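Local atomic coordinates of sugar-phosphate aldolase (Thermotoga maritima, PDB entry 1PVT), a protein that belongs to the class II aldolase and adducin family and has its mixed beta sheet flanked by helices, as in AraD-like proteins. Residues Y15-K20 with E205-V210; A188-W191 with G195-A198; K88-L93 with G97-E102. All coordinates share one frame; numbering follows the deposited sequence.

The three contacts belong to one fold, a mixed beta sheet with helices packed on it, in a class II aldolase and adducin family protein. Interaction 1 joins helix 2-19 to helix 203-224. Interactions 3 and 2 follow in that order along the chain between its two segments. Interaction 2 is a hairpin of the sheet, and its strand 196-200 leads into helix 203-224. The centres of interactions 1 and 2 are about 13 Å apart, and they touch where Ala198 packs on Ala206, Arg209 and Val210. Interaction 3 involves strand 89-92, with its centre about 22 Å from that of interaction 2, yet Glu102 comes into loose packing contact with Trp191. Helix 203-224 and the sheet thus bring together parts far apart in sequence.

Interaction 1. Residues Y15-K20 with E205-V210; sequences YWLAIK and EAYDRV
Tyr207 reaches out from helix 203-224 and meets Trp16 and Leu17 in the last turn of helix 2-19 and Lys20 just after it. This is helix-to-helix packing in an AraD-like alpha/beta fold, made largely by one long aromatic side chain. The backbones stay well apart, and the nearest CA atoms, those of Leu17 and Tyr207, are 7.9 Å from each other.

The apolar contacts come first. Leu17 CD1 lies at the edge of the Tyr207 ring, near its plane. The model puts it too close there, and the exact fit is doubtful. The two side chains run past each other in opposite directions. Trp16 touches with its CB, which lies 3.7 Å from CZ of Tyr207. The indole itself leads away from helix 203-224. Tyr207 reaches this far because its CG is anti to the backbone N (chi1 178°), which sends the ring out from its own helix. Leu22, in the loop after helix 2-19, also touches Tyr207.

Among the polar atoms, Tyr207 OH lies 3.4 Å from the carbonyl O of Trp16. At the helix end, Lys20 N bonds to Trp16 O at 3.0 Å.

Of the charged groups, Lys20 uses its NZ for a salt bridge to Glu211, one turn beyond Tyr207. Arg209 NH2 pairs with Glu205 OE2 on helix 203-224, away from helix 2-19 and not part of the touch. The aliphatic part of Lys20 completes the setting of the phenol: its CD rests 3.4 Å from Tyr207 OH.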
loop_
_atom_site.group_PDB
_atom_site.type_symbol
_atom_site.label_atom_id
_atom_site.label_comp_id
_atom_site.label_asym_id
_atom_site.label_seq_id
_atom_site.Cartn_x
_atom_site.Cartn_y
_atom_site.Cartn_z
ATOM N N TYR A 15 -2.564 -4.516 12.851
ATOM C CA TYR A 15 -3.141 -4.163 14.139
ATOM C C TYR A 15 -3.223 -2.664 14.326
ATOM O O TYR A 15 -4.296 -2.118 14.562
ATOM C CB TYR A 15 -2.317 -4.730 15.279
ATOM C CG TYR A 15 -2.841 -4.292 16.617
ATOM C CD1 TYR A 15 -4.043 -4.791 17.102
ATOM C CD2 TYR A 15 -2.167 -3.329 17.372
ATOM C CE1 TYR A 15 -4.574 -4.345 18.303
ATOM C CE2 TYR A 15 -2.687 -2.869 18.577
ATOM C CZ TYR A 15 -3.899 -3.382 19.039
ATOM O OH TYR A 15 -4.458 -2.925 20.222
ATOM N N TRP A 16 -2.085 -1.994 14.233
ATOM C CA TRP A 16 -2.073 -0.558 14.413
ATOM C C TRP A 16 -2.991 0.174 13.463
ATOM O O TRP A 16 -3.580 1.197 13.803
ATOM C CB TRP A 16 -0.649 -0.051 14.297
ATOM C CG TRP A 16 0.037 -0.302 15.571
ATOM C CD1 TRP A 16 0.827 -1.370 15.897
ATOM C CD2 TRP A 16 -0.160 0.438 16.775
ATOM N NE1 TRP A 16 1.126 -1.347 17.241
ATOM C CE2 TRP A 16 0.530 -0.246 17.804
ATOM C CE3 TRP A 16 -0.863 1.618 17.086
ATOM C CZ2 TRP A 16 0.539 0.209 19.126
ATOM C CZ3 TRP A 16 -0.855 2.069 18.394
ATOM C CH2 TRP A 16 -0.156 1.364 19.402
ATOM N N LEU A 17 -3.111 -0.371 12.267
ATOM C CA LEU A 17 -3.969 0.179 11.228
ATOM C C LEU A 17 -5.434 0.168 11.718
ATOM O O LEU A 17 -6.158 1.163 11.591
ATOM C CB LEU A 17 -3.820 -0.695 9.972
ATOM C CG LEU A 17 -3.474 -0.139 8.590
ATOM C CD1 LEU A 17 -2.710 1.147 8.703
ATOM C CD2 LEU A 17 -2.650 -1.174 7.839
ATOM N N ALA A 18 -5.850 -0.967 12.283
ATOM C CA ALA A 18 -7.210 -1.146 12.785
ATOM C C ALA A 18 -7.481 -0.359 14.060
ATOM O O ALA A 18 -8.492 0.326 14.175
ATOM C CB ALA A 18 -7.480 -2.625 13.025
ATOM N N ILE A 19 -6.567 -0.455 15.014
ATOM C CA ILE A 19 -6.727 0.231 16.287
ATOM C C ILE A 19 -6.773 1.739 16.140
ATOM O O ILE A 19 -7.455 2.399 16.903
ATOM C CB ILE A 19 -5.586 -0.123 17.260
ATOM C CG1 ILE A 19 -6.061 0.030 18.693
ATOM C CG2 ILE A 19 -4.393 0.788 17.034
ATOM C CD1 ILE A 19 -6.956 -1.074 19.151
ATOM N N LYS A 20 -6.046 2.295 15.177
ATOM C CA LYS A 20 -6.061 3.738 15.012
ATOM C C LYS A 20 -7.094 4.148 13.989
ATOM O O LYS A 20 -7.156 5.303 13.577
ATOM C CB LYS A 20 -4.676 4.250 14.640
ATOM C CG LYS A 20 -3.692 4.003 15.756
ATOM C CD LYS A 20 -2.342 4.630 15.502
ATOM C CE LYS A 20 -2.423 6.138 15.519
ATOM N NZ LYS A 20 -1.090 6.766 15.312
ATOM N N GLU A 205 7.838 0.968 7.779
ATOM C CA GLU A 205 8.150 2.291 7.249
ATOM C C GLU A 205 6.985 2.808 6.401
ATOM O O GLU A 205 6.666 4.000 6.437
ATOM C CB GLU A 205 9.437 2.251 6.418
ATOM C CG GLU A 205 9.759 3.577 5.723
ATOM C CD GLU A 205 11.082 3.556 4.962
ATOM O OE1 GLU A 205 12.148 3.678 5.606
ATOM O OE2 GLU A 205 11.054 3.412 3.717
ATOM N N ALA A 206 6.357 1.915 5.636
ATOM C CA ALA A 206 5.216 2.303 4.820
ATOM C C ALA A 206 4.144 2.808 5.784
ATOM O O ALA A 206 3.614 3.900 5.608
ATOM C CB ALA A 206 4.702 1.114 4.033
ATOM N N TYR A 207 3.839 2.016 6.811
ATOM C CA TYR A 207 2.841 2.406 7.802
ATOM C C TYR A 207 3.156 3.775 8.392
ATOM O O TYR A 207 2.262 4.592 8.608
ATOM C CB TYR A 207 2.778 1.398 8.943
ATOM C CG TYR A 207 1.794 1.803 10.017
ATOM C CD1 TYR A 207 0.428 1.716 9.804
ATOM C CD2 TYR A 207 2.227 2.326 11.224
ATOM C CE1 TYR A 207 -0.473 2.142 10.756
ATOM C CE2 TYR A 207 1.326 2.756 12.180
ATOM C CZ TYR A 207 -0.018 2.660 11.935
ATOM O OH TYR A 207 -0.917 3.097 12.867
ATOM N N ASP A 208 4.428 4.016 8.673
ATOM C CA ASP A 208 4.854 5.293 9.230
ATOM C C ASP A 208 4.487 6.479 8.340
ATOM O O ASP A 208 4.210 7.571 8.831
ATOM C CB ASP A 208 6.366 5.288 9.456
ATOM C CG ASP A 208 6.739 4.816 10.835
ATOM O OD1 ASP A 208 5.985 3.995 11.394
ATOM O OD2 ASP A 208 7.786 5.257 11.353
ATOM N N ARG A 209 4.496 6.279 7.031
ATOM C CA ARG A 209 4.161 7.372 6.134
ATOM C C ARG A 209 2.653 7.599 6.077
ATOM O O ARG A 209 2.202 8.716 5.853
ATOM C CB ARG A 209 4.720 7.099 4.746
ATOM C CG ARG A 209 6.234 6.930 4.701
ATOM C CD ARG A 209 6.656 6.764 3.250
ATOM N NE ARG A 209 7.816 5.901 3.043
ATOM C CZ ARG A 209 9.071 6.320 3.031
ATOM N NH1 ARG A 209 9.346 7.603 3.220
ATOM N NH2 ARG A 209 10.044 5.455 2.800
ATOM N N VAL A 210 1.871 6.543 6.271
ATOM C CA VAL A 210 0.426 6.686 6.279
ATOM C C VAL A 210 0.110 7.577 7.467
ATOM O O VAL A 210 -0.488 8.639 7.316
ATOM C CB VAL A 210 -0.267 5.350 6.482
ATOM C CG1 VAL A 210 -1.742 5.568 6.682
ATOM C CG2 VAL A 210 -0.031 4.473 5.288
#

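Interaction 2. Residues A188-W191 with G195-A198; sequences AVLW and GVVA
Val189 and Val197 face each other as a hydrogen-bonded pair in an antiparallel beta hairpin. The short strands 188-191 and 196-198 run 4.8 Å apart, with 165° between their directions. Two backbone bonds hold this pair: Val189 N to Val197 O, and Val197 N to Val189 O, each 3.0 Å. The first is the straighter, with 169° at the hydrogen. Ala188 with Ala198 and Leu190 with Val196 are the non-hydrogen-bonded pairs on either side.

Packing is tight on the face of the sheet that carries Val197. Its CG2 sits over one face of the Trp191 indole, 3.6 Å from the centroid of the five-membered ring, as a CH-pi contact. The methyl is off centre, nearest CE2 at 3.3 Å. Val197 CG2 is anti to the carbonyl carbon and beside the backbone N, which turns this methyl to the indole. Val196 is close as well. Its CG2, anti to the backbone N and beside the carbonyl carbon, lies 3.2 Å from Val189 O. Leu190 CD2 meets Val196 CB at 3.8 Å.

The looser parts are the Ala188 and Ala198 pair and the turn end. Both alanines are small, and Ala198 CB makes no close contact with strand 188-191. Toward the turn, Trp191 N gives Gly195 O only a weak bond, bent to 125°. These parts are buried too, and none of the touching residues faces solvent.

The hairpin lies between two strands of the sheet. Strand 163-165 bonds to Leu190, and strand 122-126 bonds to Val196 and Ala198. The Trp191 ring also meets those of His125 and Phe167, and Val197 touches Ile123 and His125. Helix 173-182 covers this face, with Thr179 on Val189 and Leu175 on Trp191.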
loop_
_atom_site.group_PDB
_atom_site.type_symbol
_atom_site.label_atom_id
_atom_site.label_comp_id
_atom_site.label_asym_id
_atom_site.label_seq_id
_atom_site.Cartn_x
_atom_site.Cartn_y
_atom_site.Cartn_z
ATOM N N ALA A 188 4.861 7.816 -1.804
ATOM C CA ALA A 188 3.428 7.754 -1.542
ATOM C C ALA A 188 2.588 8.293 -2.696
ATOM O O ALA A 188 2.923 9.310 -3.304
ATOM C CB ALA A 188 3.100 8.519 -0.264
ATOM N N VAL A 189 1.493 7.601 -2.987
ATOM C CA VAL A 189 0.584 8.014 -4.044
ATOM C C VAL A 189 -0.827 8.025 -3.499
ATOM O O VAL A 189 -1.249 7.065 -2.860
ATOM C CB VAL A 189 0.640 7.054 -5.245
ATOM C CG1 VAL A 189 -0.707 7.036 -5.977
ATOM C CG2 VAL A 189 1.739 7.499 -6.195
ATOM N N LEU A 190 -1.551 9.111 -3.751
ATOM C CA LEU A 190 -2.926 9.235 -3.286
ATOM C C LEU A 190 -3.865 8.877 -4.409
ATOM O O LEU A 190 -3.914 9.597 -5.401
ATOM C CB LEU A 190 -3.230 10.668 -2.863
ATOM C CG LEU A 190 -2.672 11.176 -1.547
ATOM C CD1 LEU A 190 -2.679 12.677 -1.592
ATOM C CD2 LEU A 190 -3.488 10.651 -0.375
ATOM N N TRP A 191 -4.592 7.768 -4.278
ATOM C CA TRP A 191 -5.557 7.397 -5.311
ATOM C C TRP A 191 -6.741 8.279 -5.019
ATOM O O TRP A 191 -7.537 7.989 -4.130
ATOM C CB TRP A 191 -5.998 5.939 -5.211
ATOM C CG TRP A 191 -4.928 4.945 -5.513
ATOM C CD1 TRP A 191 -3.679 5.200 -6.015
ATOM C CD2 TRP A 191 -5.004 3.529 -5.321
ATOM N NE1 TRP A 191 -2.976 4.024 -6.144
ATOM C CE2 TRP A 191 -3.767 2.985 -5.725
ATOM C CE3 TRP A 191 -5.996 2.670 -4.844
ATOM C CZ2 TRP A 191 -3.501 1.619 -5.667
ATOM C CZ3 TRP A 191 -5.729 1.314 -4.787
ATOM C CH2 TRP A 191 -4.490 0.802 -5.196
ATOM N N GLY A 195 -8.397 6.633 -0.915
ATOM C CA GLY A 195 -7.303 6.493 0.018
ATOM C C GLY A 195 -5.897 6.685 -0.509
ATOM O O GLY A 195 -5.647 7.432 -1.453
ATOM N N VAL A 196 -4.966 5.976 0.106
ATOM C CA VAL A 196 -3.584 6.129 -0.262
ATOM C C VAL A 196 -2.816 4.833 -0.243
ATOM O O VAL A 196 -3.249 3.847 0.345
ATOM C CB VAL A 196 -2.907 7.087 0.709
ATOM C CG1 VAL A 196 -3.028 6.534 2.108
ATOM C CG2 VAL A 196 -1.454 7.269 0.352
ATOM N N VAL A 197 -1.657 4.872 -0.888
ATOM C CA VAL A 197 -0.745 3.748 -0.980
ATOM C C VAL A 197 0.625 4.251 -0.570
ATOM O O VAL A 197 1.100 5.243 -1.109
ATOM C CB VAL A 197 -0.627 3.251 -2.408
ATOM C CG1 VAL A 197 0.248 2.015 -2.439
ATOM C CG2 VAL A 197 -1.999 2.971 -2.973
ATOM N N ALA A 198 1.267 3.568 0.368
ATOM C CA ALA A 198 2.579 4.005 0.827
ATOM C C ALA A 198 3.636 2.933 0.657
ATOM O O ALA A 198 3.354 1.743 0.799
ATOM C CB ALA A 198 2.503 4.434 2.280
#

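Interaction 3. Residues K88-L93 with G97-E102; sequences KHYEIL and GKPTSE
Ile92 and Tyr90, on strand 89-92, both point toward the loop that comes back past the strand before helix 103-115. This is packing of a returning loop on a sheet strand, and its touching atoms are mostly side chain on the strand and backbone or proline ring on the loop.

Gly97 comes first. Its carbonyl O lies 3.6 Å from CD1 of Ile92. The Ile92 side chain is extended at its end (chi2 177°), which carries CD1 out from the strand to this carbonyl.

Lys98 follows and contributes the base of its side chain. Its CB is 4.3 Å from Tyr90 OH, a loose contact. Its ammonium group is engaged elsewhere, in a hydrogen bond from NZ to Asn47 OD1 on strand 45-49.

Pro99 makes the closest contact. Its CD lies 3.2 Å from Tyr90 OH and 4.0 Å from Tyr90 CZ. The phenol and the pyrrolidine ring come from opposite directions, so the hydroxyl end of the tyrosine meets the CD corner of the proline. Pro99 CG is farther from the hydroxyl, at 4.1 Å. The touch is one of van der Waals packing.

From Thr100 on, the loop leaves the strand and shapes itself for the helix. Thr100 OG1 accepts the backbone N of Glu102 at 3.1 Å, which makes an ST turn. Glu102 is the N-cap residue of helix 103-115, and its OE2 bonds to His106.

Strand 89-92 runs between strands 45-49 and 79-84. Tyr90 also meets Tyr49 and, edge-to-face, Phe103 at the start of helix 103-115. Leu82 of strand 79-84 touches both Ile92 and Pro99, and Asn29 of strand 28-34 touches Thr100 and Glu102.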
loop_
_atom_site.group_PDB
_atom_site.type_symbol
_atom_site.label_atom_id
_atom_site.label_comp_id
_atom_site.label_asym_id
_atom_site.label_seq_id
_atom_site.Cartn_x
_atom_site.Cartn_y
_atom_site.Cartn_z
ATOM N N LYS A 88 1.134 -16.952 -17.084
ATOM C CA LYS A 88 -0.203 -16.688 -16.585
ATOM C C LYS A 88 -0.436 -17.366 -15.245
ATOM O O LYS A 88 -1.547 -17.342 -14.704
ATOM C CB LYS A 88 -1.225 -17.175 -17.616
ATOM C CG LYS A 88 -1.070 -16.511 -18.988
ATOM C CD LYS A 88 -1.805 -17.275 -20.083
ATOM C CE LYS A 88 -3.287 -17.441 -19.752
ATOM N NZ LYS A 88 -4.000 -18.262 -20.780
ATOM N N HIS A 89 0.619 -17.956 -14.696
ATOM C CA HIS A 89 0.470 -18.644 -13.433
ATOM C C HIS A 89 1.380 -18.209 -12.312
ATOM O O HIS A 89 2.549 -17.846 -12.508
ATOM C CB HIS A 89 0.590 -20.149 -13.652
ATOM C CG HIS A 89 -0.540 -20.719 -14.450
ATOM N ND1 HIS A 89 -1.850 -20.668 -14.022
ATOM C CD2 HIS A 89 -0.565 -21.313 -15.667
ATOM C CE1 HIS A 89 -2.634 -21.206 -14.940
ATOM N NE2 HIS A 89 -1.880 -21.605 -15.949
ATOM N N TYR A 90 0.788 -18.234 -11.125
ATOM C CA TYR A 90 1.466 -17.891 -9.892
ATOM C C TYR A 90 1.014 -18.980 -8.938
ATOM O O TYR A 90 -0.092 -19.521 -9.089
ATOM C CB TYR A 90 1.018 -16.519 -9.387
ATOM C CG TYR A 90 -0.369 -16.482 -8.771
ATOM C CD1 TYR A 90 -0.571 -16.828 -7.430
ATOM C CD2 TYR A 90 -1.468 -16.049 -9.511
ATOM C CE1 TYR A 90 -1.832 -16.733 -6.836
ATOM C CE2 TYR A 90 -2.736 -15.948 -8.927
ATOM C CZ TYR A 90 -2.910 -16.288 -7.589
ATOM O OH TYR A 90 -4.157 -16.155 -7.008
ATOM N N GLU A 91 1.856 -19.303 -7.966
ATOM C CA GLU A 91 1.520 -20.352 -7.013
ATOM C C GLU A 91 1.424 -19.868 -5.564
ATOM O O GLU A 91 2.152 -18.968 -5.144
ATOM C CB GLU A 91 2.539 -21.488 -7.147
ATOM C CG GLU A 91 3.990 -21.011 -7.262
ATOM C CD GLU A 91 4.963 -22.130 -7.641
ATOM O OE1 GLU A 91 6.197 -21.920 -7.519
ATOM O OE2 GLU A 91 4.493 -23.214 -8.067
ATOM N N ILE A 92 0.503 -20.463 -4.813
ATOM C CA ILE A 92 0.303 -20.102 -3.424
ATOM C C ILE A 92 1.052 -21.034 -2.482
ATOM O O ILE A 92 0.813 -22.241 -2.470
ATOM C CB ILE A 92 -1.172 -20.148 -3.062
ATOM C CG1 ILE A 92 -1.928 -19.126 -3.908
ATOM C CG2 ILE A 92 -1.347 -19.892 -1.576
ATOM C CD1 ILE A 92 -3.437 -19.126 -3.677
ATOM N N LEU A 93 1.963 -20.459 -1.698
ATOM C CA LEU A 93 2.763 -21.202 -0.717
ATOM C C LEU A 93 2.056 -21.181 0.640
ATOM O O LEU A 93 1.929 -22.217 1.299
ATOM C CB LEU A 93 4.160 -20.581 -0.577
ATOM C CG LEU A 93 5.255 -20.944 -1.591
ATOM C CD1 LEU A 93 4.776 -20.681 -3.011
ATOM C CD2 LEU A 93 6.520 -20.139 -1.288
ATOM N N GLY A 97 -6.933 -18.359 1.071
ATOM C CA GLY A 97 -7.719 -17.969 -0.086
ATOM C C GLY A 97 -6.840 -17.391 -1.178
ATOM O O GLY A 97 -5.630 -17.613 -1.195
ATOM N N LYS A 98 -7.445 -16.667 -2.108
ATOM C CA LYS A 98 -6.682 -16.044 -3.176
ATOM C C LYS A 98 -6.301 -14.679 -2.646
ATOM O O LYS A 98 -6.972 -14.145 -1.768
ATOM C CB LYS A 98 -7.537 -15.891 -4.430
ATOM C CG LYS A 98 -7.897 -17.209 -5.061
ATOM C CD LYS A 98 -8.863 -17.029 -6.208
ATOM C CE LYS A 98 -8.989 -18.311 -7.021
ATOM N NZ LYS A 98 -7.694 -18.691 -7.669
ATOM N N PRO A 99 -5.217 -14.091 -3.163
ATOM C CA PRO A 99 -4.852 -12.770 -2.653
ATOM C C PRO A 99 -6.001 -11.777 -2.849
ATOM O O PRO A 99 -7.081 -12.120 -3.351
ATOM C CB PRO A 99 -3.626 -12.397 -3.487
ATOM C CG PRO A 99 -3.059 -13.715 -3.885
ATOM C CD PRO A 99 -4.277 -14.531 -4.206
ATOM N N THR A 100 -5.754 -10.539 -2.444
ATOM C CA THR A 100 -6.737 -9.481 -2.573
ATOM C C THR A 100 -7.008 -9.161 -4.036
ATOM O O THR A 100 -6.167 -9.380 -4.901
ATOM C CB THR A 100 -6.247 -8.199 -1.888
ATOM O OG1 THR A 100 -6.984 -7.082 -2.395
ATOM C CG2 THR A 100 -4.771 -7.982 -2.154
ATOM N N SER A 101 -8.190 -8.630 -4.301
ATOM C CA SER A 101 -8.561 -8.249 -5.650
ATOM C C SER A 101 -7.514 -7.300 -6.249
ATOM O O SER A 101 -7.214 -7.381 -7.440
ATOM C CB SER A 101 -9.923 -7.544 -5.641
ATOM O OG SER A 101 -10.893 -8.271 -4.903
ATOM N N GLU A 102 -6.957 -6.400 -5.438
ATOM C CA GLU A 102 -5.974 -5.447 -5.958
ATOM C C GLU A 102 -4.566 -6.006 -6.092
ATOM O O GLU A 102 -3.589 -5.272 -6.264
ATOM C CB GLU A 102 -5.966 -4.155 -5.124
ATOM C CG GLU A 102 -5.719 -4.311 -3.643
ATOM C CD GLU A 102 -5.898 -2.995 -2.908
ATOM O OE1 GLU A 102 -6.973 -2.378 -3.061
ATOM O OE2 GLU A 102 -4.975 -2.577 -2.181
#